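Local coordinates for protein EchA1_1 (Mycobacterium avium subsp. paratuberculosis, PDB 3R9T) that probably hydrates 2-enoyl-CoA thioesters reversibly to (3S)-3-hydroxyacyl-CoA in fatty acid metabolism, as a member of the enoyl-CoA hydratase/isomerase (crotonase) family, at residues G94-F99 with P231-T236; A62-F67 with D129-F134. All coordinates share one frame; numbering follows the deposited sequence.

Contact 1: residues G94-F99 with P231-T236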
loop_
_atom_site.group_PDB
_atom_site.type_symbol
_atom_site.label_atom_id
_atom_site.label_comp_id
_atom_site.label_asym_id
_atom_site.label_seq_id
_atom_site.Cartn_x
_atom_site.Cartn_y
_atom_site.Cartn_z
ATOM N N GLY B 94 23.039 1.234 12.633
ATOM C CA GLY B 94 23.817 1.109 11.402
ATOM C C GLY B 94 23.073 0.357 10.319
ATOM O O GLY B 94 23.696 -0.192 9.420
ATOM N N TYR B 95 21.743 0.382 10.383
ATOM C CA TYR B 95 20.902 -0.565 9.638
ATOM C C TYR B 95 19.734 0.056 8.874
ATOM O O TYR B 95 19.503 -0.305 7.733
ATOM C CB TYR B 95 20.348 -1.622 10.606
ATOM C CG TYR B 95 19.685 -2.836 9.971
ATOM C CD1 TYR B 95 20.441 -3.941 9.599
ATOM C CD2 TYR B 95 18.304 -2.898 9.774
ATOM C CE1 TYR B 95 19.870 -5.056 9.038
ATOM C CE2 TYR B 95 17.714 -4.019 9.183
ATOM C CZ TYR B 95 18.505 -5.121 8.857
ATOM O OH TYR B 95 17.979 -6.253 8.270
ATOM N N VAL B 96 18.988 0.962 9.509
ATOM C CA VAL B 96 17.684 1.397 8.960
ATOM C C VAL B 96 17.757 2.322 7.745
ATOM O O VAL B 96 16.763 2.474 7.015
ATOM C CB VAL B 96 16.751 2.013 10.016
ATOM C CG1 VAL B 96 16.491 1.039 11.155
ATOM C CG2 VAL B 96 17.280 3.374 10.514
ATOM N N ARG B 97 18.915 2.948 7.538
ATOM C CA ARG B 97 19.197 3.736 6.332
ATOM C C ARG B 97 20.486 3.229 5.684
ATOM O O ARG B 97 21.293 4.011 5.197
ATOM C CB ARG B 97 19.338 5.218 6.698
ATOM C CG ARG B 97 19.132 6.188 5.585
ATOM C CD ARG B 97 19.083 7.594 6.197
ATOM N NE ARG B 97 18.811 8.653 5.241
ATOM C CZ ARG B 97 18.811 9.952 5.544
ATOM N NH1 ARG B 97 19.077 10.361 6.785
ATOM N NH2 ARG B 97 18.550 10.853 4.602
ATOM N N HIS B 98 20.661 1.913 5.685
ATOM C CA HIS B 98 21.850 1.261 5.155
ATOM C C HIS B 98 21.451 0.250 4.084
ATOM O O HIS B 98 21.430 -0.947 4.320
ATOM C CB HIS B 98 22.584 0.563 6.291
ATOM C CG HIS B 98 23.961 0.100 5.948
ATOM N ND1 HIS B 98 24.836 -0.335 6.921
ATOM C CD2 HIS B 98 24.624 0.005 4.770
ATOM C CE1 HIS B 98 25.980 -0.677 6.354
ATOM N NE2 HIS B 98 25.879 -0.480 5.052
ATOM N N PHE B 99 21.154 0.754 2.900
ATOM C CA PHE B 99 20.772 -0.096 1.800
ATOM C C PHE B 99 21.967 -0.926 1.342
ATOM O O PHE B 99 23.065 -0.394 1.083
ATOM C CB PHE B 99 20.254 0.712 0.603
ATOM C CG PHE B 99 19.866 -0.162 -0.558
ATOM C CD1 PHE B 99 18.609 -0.744 -0.603
ATOM C CD2 PHE B 99 20.787 -0.468 -1.553
ATOM C CE1 PHE B 99 18.256 -1.604 -1.649
ATOM C CE2 PHE B 99 20.444 -1.311 -2.616
ATOM C CZ PHE B 99 19.178 -1.873 -2.658
ATOM N N PRO B 231 12.276 12.321 1.924
ATOM C CA PRO B 231 11.375 13.270 2.580
ATOM C C PRO B 231 10.937 12.799 3.964
ATOM O O PRO B 231 10.838 13.611 4.871
ATOM C CB PRO B 231 10.188 13.364 1.613
ATOM C CG PRO B 231 10.780 12.998 0.286
ATOM C CD PRO B 231 11.772 11.921 0.602
ATOM N N GLY B 232 10.699 11.502 4.109
ATOM C CA GLY B 232 10.377 10.914 5.407
ATOM C C GLY B 232 11.466 11.125 6.433
ATOM O O GLY B 232 11.178 11.506 7.570
ATOM N N TRP B 233 12.715 10.868 6.040
ATOM C CA TRP B 233 13.845 11.109 6.939
ATOM C C TRP B 233 13.952 12.577 7.315
ATOM O O TRP B 233 14.173 12.911 8.478
ATOM C CB TRP B 233 15.157 10.636 6.333
ATOM C CG TRP B 233 15.294 9.131 6.285
ATOM C CD1 TRP B 233 15.489 8.367 5.162
ATOM C CD2 TRP B 233 15.260 8.208 7.393
ATOM N NE1 TRP B 233 15.561 7.043 5.498
ATOM C CE2 TRP B 233 15.433 6.913 6.854
ATOM C CE3 TRP B 233 15.089 8.342 8.778
ATOM C CZ2 TRP B 233 15.448 5.761 7.646
ATOM C CZ3 TRP B 233 15.101 7.183 9.569
ATOM C CH2 TRP B 233 15.266 5.913 8.994
ATOM N N ASP B 234 13.847 13.443 6.315
ATOM C CA ASP B 234 13.916 14.884 6.534
ATOM C C ASP B 234 12.833 15.359 7.513
ATOM O O ASP B 234 13.139 16.108 8.450
ATOM C CB ASP B 234 13.781 15.622 5.207
ATOM C CG ASP B 234 14.994 15.463 4.310
ATOM O OD1 ASP B 234 16.028 14.918 4.754
ATOM O OD2 ASP B 234 14.900 15.895 3.142
ATOM N N ARG B 235 11.587 14.909 7.311
ATOM C CA ARG B 235 10.466 15.278 8.218
ATOM C C ARG B 235 10.662 14.724 9.607
ATOM O O ARG B 235 10.399 15.407 10.584
ATOM C CB ARG B 235 9.110 14.844 7.671
ATOM C CG ARG B 235 8.696 15.647 6.480
ATOM C CD ARG B 235 7.323 15.270 5.992
ATOM N NE ARG B 235 7.092 15.912 4.707
ATOM C CZ ARG B 235 7.028 15.291 3.531
ATOM N NH1 ARG B 235 7.108 13.967 3.449
ATOM N NH2 ARG B 235 6.849 16.003 2.420
ATOM N N THR B 236 11.146 13.491 9.700
ATOM C CA THR B 236 11.432 12.881 10.999
ATOM C C THR B 236 12.495 13.655 11.780
ATOM O O THR B 236 12.317 13.955 12.965
ATOM C CB THR B 236 11.872 11.413 10.831
ATOM O OG1 THR B 236 10.815 10.667 10.203
ATOM C CG2 THR B 236 12.251 10.792 12.196
HETATM O O HOH W 1 17.829 13.313 5.669
#

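Contact 2: residues A62-F67 with D129-F134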
loop_
_atom_site.group_PDB
_atom_site.type_symbol
_atom_site.label_atom_id
_atom_site.label_comp_id
_atom_site.label_asym_id
_atom_site.label_seq_id
_atom_site.Cartn_x
_atom_site.Cartn_y
_atom_site.Cartn_z
ATOM N N ALA B 62 20.553 -12.117 20.300
ATOM C CA ALA B 62 21.103 -13.159 21.153
ATOM C C ALA B 62 20.091 -13.556 22.214
ATOM O O ALA B 62 19.389 -12.704 22.756
ATOM C CB ALA B 62 22.398 -12.667 21.818
ATOM N N GLY B 63 20.025 -14.849 22.522
ATOM C CA GLY B 63 19.170 -15.332 23.612
ATOM C C GLY B 63 17.738 -15.638 23.207
ATOM O O GLY B 63 17.375 -15.570 22.027
ATOM N N ASP B 64 16.905 -15.947 24.201
ATOM C CA ASP B 64 15.578 -16.512 23.934
ATOM C C ASP B 64 14.389 -15.602 24.263
ATOM O O ASP B 64 13.242 -16.048 24.168
ATOM C CB ASP B 64 15.406 -17.843 24.685
ATOM C CG ASP B 64 14.260 -18.677 24.133
ATOM O OD1 ASP B 64 14.223 -18.885 22.899
ATOM O OD2 ASP B 64 13.389 -19.115 24.924
ATOM N N LYS B 65 14.635 -14.345 24.638
ATOM C CA LYS B 65 13.524 -13.464 25.016
ATOM C C LYS B 65 13.418 -12.231 24.145
ATOM O O LYS B 65 12.319 -11.743 23.944
ATOM C CB LYS B 65 13.612 -13.022 26.487
ATOM C CG LYS B 65 13.466 -14.159 27.499
ATOM C CD LYS B 65 12.007 -14.538 27.739
ATOM C CE LYS B 65 11.840 -15.407 28.989
ATOM N NZ LYS B 65 10.556 -16.160 28.955
ATOM N N SER B 66 14.548 -11.717 23.651
ATOM C CA SER B 66 14.573 -10.395 23.009
ATOM C C SER B 66 15.215 -10.404 21.632
ATOM O O SER B 66 16.342 -10.839 21.499
ATOM C CB SER B 66 15.365 -9.402 23.871
ATOM O OG SER B 66 14.814 -9.255 25.173
ATOM N N PHE B 67 14.526 -9.872 20.620
ATOM C CA PHE B 67 15.166 -9.562 19.332
ATOM C C PHE B 67 15.858 -8.211 19.499
ATOM O O PHE B 67 17.080 -8.088 19.351
ATOM C CB PHE B 67 14.115 -9.548 18.211
ATOM C CG PHE B 67 14.583 -8.940 16.892
ATOM C CD1 PHE B 67 15.462 -9.618 16.057
ATOM C CD2 PHE B 67 14.083 -7.709 16.467
ATOM C CE1 PHE B 67 15.849 -9.071 14.835
ATOM C CE2 PHE B 67 14.469 -7.161 15.253
ATOM C CZ PHE B 67 15.339 -7.851 14.436
ATOM N N ASP B 129 9.441 -15.761 15.690
ATOM C CA ASP B 129 9.013 -16.647 16.767
ATOM C C ASP B 129 7.566 -16.283 17.157
ATOM O O ASP B 129 7.221 -15.100 17.247
ATOM C CB ASP B 129 9.987 -16.428 17.934
ATOM C CG ASP B 129 9.853 -17.454 19.033
ATOM O OD1 ASP B 129 8.780 -17.505 19.672
ATOM O OD2 ASP B 129 10.847 -18.173 19.287
ATOM N N GLU B 130 6.730 -17.296 17.387
ATOM C CA GLU B 130 5.315 -17.115 17.744
ATOM C C GLU B 130 5.159 -16.197 18.957
ATOM O O GLU B 130 4.132 -15.551 19.118
ATOM C CB GLU B 130 4.630 -18.476 18.006
ATOM C CG GLU B 130 5.336 -19.351 19.068
ATOM C CD GLU B 130 4.672 -20.708 19.317
ATOM O OE1 GLU B 130 3.443 -20.743 19.545
ATOM O OE2 GLU B 130 5.396 -21.740 19.313
ATOM N N ARG B 131 6.183 -16.160 19.810
ATOM C CA ARG B 131 6.158 -15.339 21.023
ATOM C C ARG B 131 6.466 -13.856 20.798
ATOM O O ARG B 131 6.261 -13.032 21.694
ATOM C CB ARG B 131 7.162 -15.885 22.034
ATOM C CG ARG B 131 6.833 -17.253 22.591
ATOM C CD ARG B 131 8.031 -17.795 23.361
ATOM N NE ARG B 131 9.182 -18.018 22.488
ATOM C CZ ARG B 131 10.368 -18.445 22.903
ATOM N NH1 ARG B 131 10.575 -18.716 24.192
ATOM N NH2 ARG B 131 11.358 -18.605 22.028
ATOM N N ALA B 132 6.981 -13.519 19.621
ATOM C CA ALA B 132 7.423 -12.147 19.355
ATOM C C ALA B 132 6.264 -11.182 19.394
ATOM O O ALA B 132 5.157 -11.512 18.990
ATOM C CB ALA B 132 8.125 -12.046 18.007
ATOM N N GLN B 133 6.552 -9.996 19.909
ATOM C CA GLN B 133 5.629 -8.883 19.959
ATOM C C GLN B 133 6.246 -7.681 19.229
ATOM O O GLN B 133 7.431 -7.373 19.398
ATOM C CB GLN B 133 5.376 -8.535 21.424
ATOM C CG GLN B 133 4.297 -7.517 21.649
ATOM C CD GLN B 133 3.926 -7.374 23.120
ATOM O OE1 GLN B 133 4.703 -6.855 23.919
ATOM N NE2 GLN B 133 2.727 -7.821 23.476
ATOM N N PHE B 134 5.433 -7.013 18.418
ATOM C CA PHE B 134 5.853 -5.845 17.658
ATOM C C PHE B 134 5.107 -4.627 18.164
ATOM O O PHE B 134 4.146 -4.760 18.921
ATOM C CB PHE B 134 5.563 -6.043 16.179
ATOM C CG PHE B 134 6.338 -7.173 15.574
ATOM C CD1 PHE B 134 7.600 -6.956 15.048
ATOM C CD2 PHE B 134 5.837 -8.459 15.581
ATOM C CE1 PHE B 134 8.355 -7.996 14.518
ATOM C CE2 PHE B 134 6.586 -9.511 15.030
ATOM C CZ PHE B 134 7.837 -9.277 14.498
#

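Contact 1: residues G94-F99 with P231-T236
Arg97 lies flat along one face of the Trp233 indole, its guanidinium plane 19° from that of the ring and the two centres 4.0 Å apart. The arginine side chain, with CG anti to the backbone N (chi1 -159°), is stretched out from CG to NE and runs antiparallel to that of Trp233, which puts CB near the benzo side and the charged end over the pyrrole side. CD of Arg97 stands over the five-membered ring, 3.7 Å from its centroid, a CH-pi contact, while CZ forms an off-centre cation-pi contact, 30° off the ring normal. The closest approach is NE of Arg97 to CD1 of Trp233, 3.3 Å. At the benzo end, Val96 CG2 reaches Trp233 CH2 at 3.6 Å. The polar end is held by the same helix: Arg97 NH2 forms a salt bridge with Glu230, and a water accepting from Arg97 NH2 at 2.8 Å adds a second, indirect link by donating to Asp234 OD1. Phe151 of helix 149-156 meets the indole edge-to-face, and Val96 rests on helix 115-122. This stacked arginine-tryptophan cation-pi pair fastens helix 230-243, in the C-terminal part of the crotonase fold, to the loop leading into core strand 104-108.

Contact 2: residues A62-F67 with D129-F134
A single guanidinium, that of Arg131, serves two carboxylates along two of its edges, Asp64 end-on and Asp129 side-on, and its NH2 is shared by both. Toward Asp64 the grip is bidentate: NH1 of Arg131 donates to OD2 at 2.9 Å and NH2 of Arg131 to OD1 at 3.0 Å. Both oxygens lie close to the guanidinium plane, yet the carboxylate is turned, its plane 52° from that of the guanidinium, and both nitrogens approach from above it. The Asp64 torsion, with CG opposite the backbone N (chi1 -162°), carries the carboxylate to this edge.

The second pair is made within residues 129-134. Asp129 OD1 takes NE of Arg131 at 2.9 Å in a nearly straight bond (178°), and OD2 takes NH2 of Arg131 at 2.8 Å, both on the syn side but well out of the carboxylate plane. OD1 also uses its anti lone pair for the backbone N of Arg131, an Asx turn set in the type I beta turn Asp129-Ala132 that links strands 125-129 and 133-135. Four side-chain bonds, two to each aspartate, fix the rotation of the guanidinium, and a fifth holds the backbone N; the single positive charge probably offsets part of the repulsion between the carboxylates. Asp129 OD2 further accepts from the backbone N of Gly190, while on the other segment Asn109 donates to the carbonyls of Gly63 and Ser66.

In the fold
The segments alternate along the chain: 62-67, 94-99, 129-134, then 231-236, so the two contacts interlock in sequence. Their centres are about 25 Å apart, on opposite sides of the chain's centre, and their nearest atoms, about 7 Å apart, do not touch. Contact 2 pins surface loops that follow strands 56-61 and 125-129 of the crotonase-fold core, whereas the buried contact 1 ties the C-terminal helix 230-243 to that core. Helix 115-122 is common ground, touched by Val96 of contact 1 and by Phe67 and Phe134 from the segments of contact 2. Val96 stays about 8 Å from the bound benzoic acid without lining its pocket, but this helix supplies the pocket residue Glu118.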